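Local coordinates for protein phosphoethanolamine N-methyltransferase 1 (Haemonchus contortus, PDB 4KRG) that probably transfers a methyl group from S-adenosylmethionine to phosphoethanolamine as an early step of nematode phosphocholine synthesis, at residues A[40-43]-A[44-48]; A[334-337]-A[338-342]; A[346-349]-A[350-353]; A[383-386]-A[387-390]; A[453-456]-A[457-461]. One frame throughout, in Å; residues are numbered along the deposited sequence. Where two conformers were deposited one is given.

Contact 1: residues A[40-43]-A[44-48]; sequences DLEA and SDRAD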
# COMPACT_ATOMS: atom_id res chain seq x y z
N ASP A 40 2.73 -15.25 -18.68
CA ASP A 40 3.71 -15.51 -17.63
C ASP A 40 3.24 -15.07 -16.26
O ASP A 40 3.55 -15.70 -15.26
CB ASP A 40 5.02 -14.78 -17.93
CG ASP A 40 5.78 -15.37 -19.10
OD1 ASP A 40 5.48 -16.52 -19.49
OD2 ASP A 40 6.69 -14.69 -19.62
N LEU A 41 2.49 -13.97 -16.21
CA LEU A 41 2.17 -13.33 -14.95
C LEU A 41 0.74 -13.53 -14.47
O LEU A 41 0.47 -13.42 -13.28
CB LEU A 41 2.42 -11.82 -15.02
CG LEU A 41 3.65 -11.30 -15.75
CD1 LEU A 41 3.53 -9.80 -15.91
CD2 LEU A 41 4.90 -11.65 -14.98
N GLU A 42 -0.18 -13.81 -15.39
CA GLU A 42 -1.62 -13.66 -15.11
C GLU A 42 -2.17 -14.42 -13.90
O GLU A 42 -2.85 -13.84 -13.04
CB GLU A 42 -2.46 -13.95 -16.36
CG GLU A 42 -3.88 -13.41 -16.29
CD GLU A 42 -4.83 -14.32 -15.53
OE1 GLU A 42 -4.86 -15.53 -15.83
OE2 GLU A 42 -5.55 -13.83 -14.64
N ALA A 43 -1.91 -15.72 -13.82
CA ALA A 43 -2.51 -16.52 -12.75
C ALA A 43 -1.93 -16.16 -11.38
O ALA A 43 -2.65 -16.11 -10.38
CB ALA A 43 -2.34 -18.00 -13.04
N SER A 44 -0.63 -15.92 -11.34
CA SER A 44 0.01 -15.58 -10.08
C SER A 44 -0.44 -14.20 -9.60
O SER A 44 -0.68 -14.02 -8.41
CB SER A 44 1.53 -15.66 -10.18
OG SER A 44 2.03 -14.77 -11.14
N ASP A 45 -0.58 -13.25 -10.51
CA ASP A 45 -1.09 -11.93 -10.15
C ASP A 45 -2.52 -12.02 -9.61
O ASP A 45 -2.84 -11.47 -8.56
CB ASP A 45 -1.03 -10.98 -11.35
CG ASP A 45 -1.75 -9.67 -11.10
OD1 ASP A 45 -1.10 -8.70 -10.64
OD2 ASP A 45 -2.97 -9.59 -11.37
N ARG A 46 -3.37 -12.73 -10.33
CA ARG A 46 -4.77 -12.86 -9.94
C ARG A 46 -4.89 -13.48 -8.55
O ARG A 46 -5.68 -13.01 -7.72
CB ARG A 46 -5.54 -13.67 -10.99
CG ARG A 46 -6.91 -14.10 -10.54
CD ARG A 46 -7.72 -14.69 -11.67
NE ARG A 46 -6.91 -15.43 -12.64
CZ ARG A 46 -6.65 -16.73 -12.57
NH1 ARG A 46 -7.13 -17.45 -11.56
NH2 ARG A 46 -5.92 -17.31 -13.50
N ALA A 47 -4.08 -14.50 -8.28
CA ALA A 47 -4.06 -15.16 -6.98
C ALA A 47 -3.56 -14.23 -5.87
O ALA A 47 -4.10 -14.24 -4.77
CB ALA A 47 -3.22 -16.43 -7.03
N ASP A 48 -2.54 -13.43 -6.16
CA ASP A 48 -2.07 -12.41 -5.22
C ASP A 48 -3.19 -11.48 -4.79
O ASP A 48 -3.34 -11.15 -3.62
CB ASP A 48 -0.97 -11.56 -5.84
CG ASP A 48 0.36 -12.29 -5.97
OD1 ASP A 48 0.55 -13.33 -5.32
OD2 ASP A 48 1.20 -11.80 -6.74
O HOH W 1 1.33 -16.57 -13.41

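Contact 2: residues A[334-337]-A[338-342]; sequences LYRT and SLTKA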
# COMPACT_ATOMS: atom_id res chain seq x y z
N LEU A 334 6.49 8.85 3.52
CA LEU A 334 7.78 8.22 3.77
C LEU A 334 7.75 6.78 3.24
O LEU A 334 8.75 6.27 2.75
CB LEU A 334 8.13 8.30 5.26
CG LEU A 334 7.96 9.73 5.80
CD1 LEU A 334 8.29 9.84 7.27
CD2 LEU A 334 8.78 10.71 5.02
N TYR A 335 6.58 6.16 3.31
CA TYR A 335 6.37 4.86 2.69
C TYR A 335 6.61 4.93 1.18
O TYR A 335 7.27 4.07 0.61
CB TYR A 335 4.97 4.35 3.02
CG TYR A 335 4.39 3.26 2.13
CD1 TYR A 335 4.82 1.95 2.22
CD2 TYR A 335 3.35 3.55 1.25
CE1 TYR A 335 4.26 0.95 1.43
CE2 TYR A 335 2.78 2.57 0.46
CZ TYR A 335 3.23 1.28 0.55
OH TYR A 335 2.65 0.31 -0.24
N ARG A 336 6.08 5.97 0.54
CA ARG A 336 6.31 6.18 -0.89
C ARG A 336 7.83 6.22 -1.18
O ARG A 336 8.30 5.56 -2.11
CB ARG A 336 5.58 7.45 -1.37
CG ARG A 336 5.71 7.83 -2.87
CD ARG A 336 7.13 8.28 -3.25
NE ARG A 336 7.24 9.43 -4.14
CZ ARG A 336 7.14 9.37 -5.46
NH1 ARG A 336 6.88 8.22 -6.07
NH2 ARG A 336 7.29 10.47 -6.17
N THR A 337 8.59 6.99 -0.41
CA THR A 337 10.03 7.08 -0.64
C THR A 337 10.74 5.74 -0.45
O THR A 337 11.78 5.49 -1.05
CB THR A 337 10.72 8.15 0.23
OG1 THR A 337 10.78 7.69 1.59
CG2 THR A 337 9.97 9.46 0.16
N SER A 338 10.17 4.88 0.38
CA SER A 338 10.73 3.53 0.53
C SER A 338 10.46 2.70 -0.72
O SER A 338 11.29 1.89 -1.12
CB SER A 338 10.18 2.83 1.77
OG SER A 338 10.75 3.38 2.94
N LEU A 339 9.29 2.90 -1.33
CA LEU A 339 9.00 2.23 -2.61
C LEU A 339 9.93 2.73 -3.72
O LEU A 339 10.38 1.96 -4.56
CB LEU A 339 7.52 2.41 -3.02
CG LEU A 339 6.48 1.66 -2.19
CD1 LEU A 339 5.11 1.71 -2.86
CD2 LEU A 339 6.90 0.23 -1.97
N THR A 340 10.21 4.02 -3.71
CA THR A 340 11.14 4.59 -4.68
C THR A 340 12.52 3.93 -4.55
O THR A 340 13.10 3.48 -5.53
CB THR A 340 11.23 6.10 -4.53
OG1 THR A 340 9.94 6.66 -4.77
CG2 THR A 340 12.22 6.68 -5.52
N LYS A 341 13.01 3.85 -3.32
CA LYS A 341 14.28 3.17 -3.06
C LYS A 341 14.23 1.71 -3.51
O LYS A 341 15.15 1.23 -4.17
CB LYS A 341 14.66 3.27 -1.58
CG LYS A 341 16.03 2.64 -1.30
CD LYS A 341 16.43 2.67 0.16
CE LYS A 341 17.79 1.98 0.29
NZ LYS A 341 18.41 2.02 1.66
N ALA A 342 13.14 1.01 -3.18
CA ALA A 342 13.01 -0.40 -3.53
C ALA A 342 13.11 -0.64 -5.03
O ALA A 342 13.75 -1.60 -5.47
CB ALA A 342 11.70 -0.98 -2.96

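Contact 3: residues A[346-349]-A[350-353]; sequences KDQR and VRFG. With BOG (octyl beta-D-glucopyranoside), chain E.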
# COMPACT_ATOMS: atom_id res chain seq x y z
N LYS A 346 16.26 -2.84 -6.50
CA LYS A 346 15.89 -4.12 -7.09
C LYS A 346 16.48 -5.31 -6.34
O LYS A 346 17.07 -6.20 -6.95
CB LYS A 346 16.27 -4.17 -8.57
CG LYS A 346 15.66 -3.04 -9.37
CD LYS A 346 15.78 -3.24 -10.87
CE LYS A 346 15.23 -2.04 -11.63
NZ LYS A 346 15.92 -0.77 -11.24
N ASP A 347 16.33 -5.30 -5.01
CA ASP A 347 16.61 -6.46 -4.17
C ASP A 347 15.26 -7.02 -3.74
O ASP A 347 14.59 -6.44 -2.87
CB ASP A 347 17.42 -6.06 -2.94
CG ASP A 347 17.85 -7.26 -2.10
OD1 ASP A 347 17.21 -8.32 -2.21
OD2 ASP A 347 18.83 -7.14 -1.34
N GLN A 348 14.87 -8.14 -4.34
CA GLN A 348 13.54 -8.70 -4.16
C GLN A 348 13.30 -9.21 -2.74
O GLN A 348 12.16 -9.48 -2.35
CB GLN A 348 13.28 -9.81 -5.18
CG GLN A 348 14.16 -11.04 -5.01
CD GLN A 348 13.59 -12.05 -4.02
OE1 GLN A 348 12.37 -12.22 -3.92
NE2 GLN A 348 14.47 -12.72 -3.29
N ARG A 349 14.37 -9.33 -1.96
CA ARG A 349 14.25 -9.78 -0.59
C ARG A 349 13.64 -8.73 0.33
O ARG A 349 13.21 -9.04 1.43
CB ARG A 349 15.62 -10.19 -0.06
CG ARG A 349 16.29 -11.32 -0.83
CD ARG A 349 17.70 -11.52 -0.33
NE ARG A 349 18.51 -10.32 -0.56
CZ ARG A 349 19.79 -10.20 -0.27
NH1 ARG A 349 20.46 -11.21 0.28
NH2 ARG A 349 20.42 -9.06 -0.52
N VAL A 350 13.61 -7.48 -0.13
CA VAL A 350 13.16 -6.36 0.70
C VAL A 350 11.76 -5.93 0.28
O VAL A 350 11.52 -5.65 -0.89
CB VAL A 350 14.11 -5.15 0.62
CG1 VAL A 350 13.59 -4.00 1.47
CG2 VAL A 350 15.50 -5.53 1.09
N ARG A 351 10.84 -5.88 1.25
CA ARG A 351 9.45 -5.52 0.98
C ARG A 351 8.99 -4.48 1.99
O ARG A 351 9.46 -4.46 3.12
CB ARG A 351 8.55 -6.75 1.05
CG ARG A 351 9.03 -7.96 0.28
CD ARG A 351 8.90 -7.77 -1.21
NE ARG A 351 9.56 -8.84 -1.95
CZ ARG A 351 8.97 -9.96 -2.36
NH1 ARG A 351 7.68 -10.17 -2.11
NH2 ARG A 351 9.66 -10.87 -3.03
N PHE A 352 8.07 -3.62 1.58
CA PHE A 352 7.50 -2.62 2.48
C PHE A 352 5.99 -2.71 2.44
O PHE A 352 5.41 -3.15 1.45
CB PHE A 352 7.91 -1.20 2.06
CG PHE A 352 9.39 -0.96 2.12
CD1 PHE A 352 9.98 -0.41 3.25
CD2 PHE A 352 10.20 -1.30 1.04
CE1 PHE A 352 11.36 -0.20 3.30
CE2 PHE A 352 11.57 -1.10 1.09
CZ PHE A 352 12.15 -0.54 2.22
N GLY A 353 5.36 -2.29 3.52
CA GLY A 353 3.91 -2.16 3.56
C GLY A 353 3.60 -0.92 4.36
O GLY A 353 4.38 -0.50 5.21
C1 BOG E . 7.37 -16.71 7.63
O1 BOG E . 6.63 -15.79 6.91
C2 BOG E . 6.66 -18.05 7.70
O2 BOG E . 5.45 -17.88 8.43
C3 BOG E . 7.52 -19.06 8.38
O3 BOG E . 6.85 -20.35 8.38
C4 BOG E . 8.86 -19.18 7.72
O4 BOG E . 9.69 -20.11 8.44
C5 BOG E . 9.55 -17.82 7.66
O5 BOG E . 8.70 -16.84 6.97
C6 BOG E . 10.82 -17.92 6.94
O6 BOG E . 11.78 -17.22 7.67
C1' BOG E . 6.80 -14.46 7.38
C2' BOG E . 5.89 -13.54 6.53
C3' BOG E . 6.19 -13.66 5.05
C4' BOG E . 6.64 -12.55 4.33
C5' BOG E . 7.61 -12.77 3.13
C6' BOG E . 7.90 -11.50 2.33
C7' BOG E . 9.15 -10.73 2.81
C8' BOG E . 10.27 -10.83 1.83

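Contact 4: residues A[383-386]-A[387-390]; sequences TCDD and ESIN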
# COMPACT_ATOMS: atom_id res chain seq x y z
N THR A 383 6.08 4.95 20.54
CA THR A 383 4.86 5.22 19.78
C THR A 383 3.70 4.24 19.99
O THR A 383 2.55 4.56 19.67
CB THR A 383 5.15 5.32 18.26
OG1 THR A 383 5.47 4.02 17.75
CG2 THR A 383 6.30 6.26 17.99
N CYS A 384 4.00 3.05 20.52
CA CYS A 384 2.98 2.01 20.69
C CYS A 384 2.64 1.74 22.15
O CYS A 384 3.48 1.93 23.03
CB CYS A 384 3.46 0.71 20.05
SG CYS A 384 3.93 0.87 18.33
N ASP A 385 1.42 1.27 22.40
CA ASP A 385 1.03 0.91 23.77
C ASP A 385 1.34 -0.55 24.10
O ASP A 385 1.63 -1.36 23.21
CB ASP A 385 -0.43 1.26 24.08
CG ASP A 385 -1.43 0.51 23.21
OD1 ASP A 385 -1.04 -0.44 22.50
OD2 ASP A 385 -2.63 0.87 23.25
N ASP A 386 1.28 -0.88 25.39
CA ASP A 386 1.56 -2.23 25.86
C ASP A 386 0.72 -3.29 25.16
O ASP A 386 1.24 -4.33 24.75
CB ASP A 386 1.33 -2.34 27.37
CG ASP A 386 2.43 -1.70 28.16
OD1 ASP A 386 3.50 -1.40 27.58
OD2 ASP A 386 2.23 -1.49 29.38
N GLU A 387 -0.57 -3.02 25.03
CA GLU A 387 -1.47 -3.97 24.39
C GLU A 387 -1.00 -4.38 22.99
O GLU A 387 -1.01 -5.56 22.67
CB GLU A 387 -2.90 -3.43 24.36
CG GLU A 387 -3.90 -4.38 23.73
CD GLU A 387 -5.34 -4.14 24.18
OE1 GLU A 387 -5.54 -3.63 25.31
OE2 GLU A 387 -6.26 -4.46 23.41
N SER A 388 -0.55 -3.42 22.18
CA SER A 388 -0.07 -3.71 20.83
C SER A 388 1.28 -4.42 20.84
O SER A 388 1.53 -5.33 20.05
CB SER A 388 0.07 -2.42 20.01
OG SER A 388 -1.18 -1.86 19.69
N ILE A 389 2.16 -3.98 21.72
CA ILE A 389 3.48 -4.58 21.80
C ILE A 389 3.40 -6.03 22.26
O ILE A 389 4.07 -6.91 21.72
CB ILE A 389 4.41 -3.77 22.73
CG1 ILE A 389 4.64 -2.37 22.14
CG2 ILE A 389 5.72 -4.49 22.92
CD1 ILE A 389 5.56 -1.49 22.96
N ASN A 390 2.55 -6.29 23.25
CA ASN A 390 2.36 -7.65 23.74
C ASN A 390 1.90 -8.61 22.64
O ASN A 390 2.16 -9.81 22.71
CB ASN A 390 1.37 -7.66 24.90
CG ASN A 390 1.31 -9.00 25.59
OD1 ASN A 390 2.32 -9.50 26.11
ND2 ASN A 390 0.12 -9.60 25.61
O HOH W 2 -3.48 -1.57 20.92

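Contact 5: residues A[453-456]-A[457-461]; sequences ELSG and CNYLL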
# COMPACT_ATOMS: atom_id res chain seq x y z
N GLU A 453 18.19 20.01 11.75
CA GLU A 453 18.82 19.82 13.05
C GLU A 453 18.82 18.35 13.41
O GLU A 453 18.15 17.56 12.77
CB GLU A 453 18.09 20.62 14.13
CG GLU A 453 17.96 22.10 13.84
CD GLU A 453 19.31 22.79 13.70
OE1 GLU A 453 20.29 22.31 14.31
OE2 GLU A 453 19.38 23.81 12.97
N LEU A 454 19.59 17.99 14.43
CA LEU A 454 19.58 16.62 14.92
C LEU A 454 18.22 16.36 15.55
O LEU A 454 17.56 17.30 16.01
CB LEU A 454 20.68 16.38 15.96
CG LEU A 454 22.04 15.87 15.45
CD1 LEU A 454 22.60 16.80 14.41
CD2 LEU A 454 23.03 15.70 16.59
N SER A 455 17.80 15.09 15.58
CA SER A 455 16.58 14.69 16.27
C SER A 455 16.56 15.27 17.67
O SER A 455 15.52 15.71 18.16
CB SER A 455 16.47 13.17 16.33
OG SER A 455 17.48 12.63 17.14
N GLY A 456 17.72 15.29 18.32
CA GLY A 456 17.90 16.01 19.56
C GLY A 456 17.49 15.22 20.79
O GLY A 456 17.37 15.78 21.88
N CYS A 457 17.29 13.92 20.60
CA CYS A 457 16.87 13.04 21.69
C CYS A 457 18.02 12.19 22.19
O CYS A 457 19.05 12.07 21.52
CB CYS A 457 15.76 12.12 21.21
SG CYS A 457 14.21 12.95 20.94
N ASN A 458 17.85 11.61 23.38
CA ASN A 458 18.76 10.57 23.85
C ASN A 458 18.32 9.23 23.26
O ASN A 458 17.19 9.11 22.80
CB ASN A 458 18.76 10.54 25.38
CG ASN A 458 19.20 11.84 25.97
OD1 ASN A 458 20.14 12.46 25.49
ND2 ASN A 458 18.51 12.28 27.01
N TYR A 459 19.21 8.24 23.26
CA TYR A 459 18.89 6.96 22.64
C TYR A 459 19.32 5.74 23.44
O TYR A 459 20.43 5.69 23.96
CB TYR A 459 19.46 6.87 21.22
CG TYR A 459 18.71 7.72 20.23
CD1 TYR A 459 17.54 7.26 19.65
CD2 TYR A 459 19.17 8.99 19.90
CE1 TYR A 459 16.84 8.04 18.75
CE2 TYR A 459 18.47 9.78 19.00
CZ TYR A 459 17.31 9.30 18.43
OH TYR A 459 16.62 10.08 17.55
N LEU A 460 18.42 4.77 23.52
CA LEU A 460 18.71 3.48 24.12
C LEU A 460 18.69 2.42 23.04
O LEU A 460 17.84 2.44 22.14
CB LEU A 460 17.68 3.13 25.19
CG LEU A 460 17.51 4.08 26.37
CD1 LEU A 460 16.37 3.61 27.27
CD2 LEU A 460 18.80 4.19 27.17
N LEU A 461 19.64 1.49 23.12
CA LEU A 461 19.65 0.35 22.22
C LEU A 461 19.31 -0.85 23.08
O LEU A 461 20.01 -1.14 24.05
CB LEU A 461 21.03 0.19 21.59
CG LEU A 461 21.20 -0.88 20.51
CD1 LEU A 461 20.27 -0.62 19.35
CD2 LEU A 461 22.65 -0.89 20.03
O HOH W 3 19.98 13.42 19.34

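Contact 1: residues A[40-43]-A[44-48]
Glu42 and Arg46, one turn apart on helix 38-50, form an i to i+4 salt bridge that runs along the helix surface. Arg46 meets the carboxylate side-on: NE reaches Glu42 OE2 at 2.9 Å, using the syn lone pair, while NH2 reaches Glu42 OE1 at 3.1 Å in a nearly straight bond. The two flat groups lie only 24° apart. Glu42 turns its CG opposite the backbone N (chi1 -162°) and bends at chi2, which holds the carboxylate out beside the helix, where Arg46, bent at chi3, reaches back to it. A second charge, Arg70 of helix 70-78, also pairs with Glu42 OE2; this oxygen is shared by two arginines and probably kept ionised.

The tightly packed side of the helix carries Leu41 and Asp45, both buried and both touching Tyr222 of helix 220-226. Here Asp45 N donates to Leu41 O at 3.0 Å, and Ser44 OG donates to the same oxygen from above the carbonyl plane, giving it two donors. The Asp45 carboxylate forms a salt bridge with Arg159, and the Asp45 side chain lies about 6 Å from bound S-adenosylhomocysteine.

The looser side is formed by Asp40, Ala43 and Ala47, all exposed. Ala47 N binds Ala43 O, and the Ala43 methyl comes no closer to the guanidinium than 3.7 Å, from CB to Arg46 NH2. A water enters the first turn at this side, donating to Asp40 O at 3.0 Å and accepting from Ser44 N at 2.9 Å.

Contact 2: residues A[334-337]-A[338-342]
Leu339 lies against the ring of Tyr335, one helical turn back. Its CG sits 4.2 Å above one ring face, displaced toward the rim, and its CD1 comes within 3.9 Å of Tyr335 CZ. Tyr335 directs its CG opposite the backbone N (chi1 161°), and this folds the ring forward beside the leucine. One residue further round, Arg336 and Thr340 meet through Arg336 CD and Thr340 OG1 at 3.6 Å, the hydroxyl lying oblique to the guanidinium.

Beneath these side chains run the i to i+4 bonds of the helix, such as Thr340 N to Arg336 O at 2.9 Å. Leu334 O takes two donors: Ser338 N at 3.1 Å and the hydroxyl Thr337 OG1 at 2.7 Å.

The polar tips are fixed by a second shell. Tyr335 OH bonds to Ser216, Thr340 OG1 to Arg230 and Ser338 OG to Glu329, while Arg336 forms a salt bridge with Asp268 and a cation-pi contact with Phe188. Helix 332-345 is the crossover of a beta-alpha-beta unit between the parallel strands 324-329 and 350-354, flanked by helices 189-198 and 249-271, with Tyr335 and Leu339 on Val232 of strand 231-240.

Contact 3: residues A[346-349]-A[350-353]
A single backbone oxygen, Gln348 O, receives two nitrogens of the Arg351 side chain, NE at 2.7 Å and NH2 at 2.9 Å, which arrive from opposite faces of its carbonyl plane. The oxygen itself lies at the edge of the guanidinium, near its plane. Such a fork fastens the arginine to a type I beta turn, Asp347 to Val350, that leads from helix 332-345 into strand 350-354 of a beta-alpha-beta unit. The turn is closed by Val350 N donating to Asp347 O at 3.1 Å.

A sharp bend at chi2 (-72°) brings the Arg351 guanidinium back beside the turn. Its NH2 also makes a weak bond to the side-chain oxygen Gln348 OE1, the amide standing steeply (74°) to the guanidinium plane.

Within the turn, Asp347 forms an Asx turn: its OD1 accepts from the backbone Arg349 N at 3.0 Å. The same carboxylate receives the Arg349 guanidinium side-on, with NE on OD1 and NH2 on OD2, the latter pair 2.6 Å apart. OD1 is thus gripped by two donors, one on its syn and one on its anti side.

Octyl beta-D-glucopyranoside, a detergent molecule, lays the end of its alkyl tail over one face of the Arg351 guanidinium; its terminal carbon C8' lies 3.5 Å from Arg351 CG and equally far from Arg349 O.

Contact 4: residues A[383-386]-A[387-390]
The chain leaves helix 380-383 at Cys384, runs extended through Asp385 (phi -90°, psi 166°) and drops into helical angles at Asp386, where the short helix 386-390 starts. Two main-chain bonds wind its first turn: Ile389 N to Asp385 O at 3.1 Å, and Asn390 N to Asp386 O at 2.8 Å.

Asp385 occupies the N-cap. Its CG is tucked between the backbone N and the carbonyl carbon (chi1 63°), which brings OD1 over the start of the helix. There OD1 accepts from Ser388 N at 3.0 Å, on its syn side but out of the carboxylate plane. The carboxylate supplies an acceptor to an amide that otherwise makes only a weak bond in this turn, with Asp385 O, and its negative charge probably interacts favourably with the helix N-terminus. A water bridges the outer side, donating to Asp385 OD1 at 3.1 Å and lying 2.6 Å from Ser388 OG in one of the two serine conformers, which leaves this leg of the bridge less certain.

On the inner side, Cys384 and Ile389 touch through Cys384 CB and Ile389 CG1 at 3.9 Å, while Ile389 also packs on Leu380, Leu381 and Phe425. Arg419 ties the turn to helix 413-422, pairing with the Asp386 carboxylate and bonding to Cys384 O. The Cys384-Ile389 contact, between the residue before the cap and the fourth residue after it, fits a hydrophobic staple; with the Asp385 cap it marks a capped helix N-terminus.

Contact 5: residues A[453-456]-A[457-461]
Ser455 and Tyr459 join their hydroxyls across the turn that leads from the loop after helix 434-448 into strand 458-465. This strand runs antiparallel to both its neighbours, 400-408 and 428-432, an order consistent with the end of a class I methyltransferase sheet.

The direct side-chain hydrogen bond is short: Tyr459 OH donates to Ser455 OG at 2.7 Å. The serine oxygen comes in at the edge of the ring, near its plane, 3.5 Å from Tyr459 CE2. Ser455 places OG between its backbone N and carbonyl carbon (chi1 66°), which turns the hydroxyl toward the tyrosine, while the ring reaches back over three intervening residues. Outside the turn, Ser455 N is held by Glu441 of helix 434-448.

Van der Waals contact adds little within the turn itself. Ser455 CB approaches Tyr459 OH to 3.3 Å, and Cys457 packs outward on Pro407 and Arg306. Beyond the turn, the Tyr459 ring lies edge-to-face with Trp278 and touches Pro407 and Ser437.

The backbone contributes through geometry and water. Gly456 has a positive phi of 86°, which turns the chain sharply between Ser455 and Cys457. A water spans the bend, donating to Cys457 O at 2.7 Å and accepting a weak bond from Gly456 N at 3.1 Å.

How the contacts relate
Contact 1 lies nearest the substrate site, the Asp45 side chain being about 6 Å from S-adenosylhomocysteine and about 9 Å from phosphoethanolamine. Contacts 2 to 5 lie in the C-terminal half, whose strand order is consistent with a second Rossmann-like domain. Contacts 2 and 3 are successive parts of one beta-alpha-beta unit and touch, with Tyr335 CE1 3.5 Å from Gly353 C and Ser338 CB 3.6 Å from Phe352 CD1. Contact 1 approaches contact 3 to about 8 Å between nearest atoms, with helix 220-226 touching both. Contacts 4 and 5, centres 21 Å apart, lie on the outer part of this half; contact 5 is about 45 Å from contact 1, centre to centre.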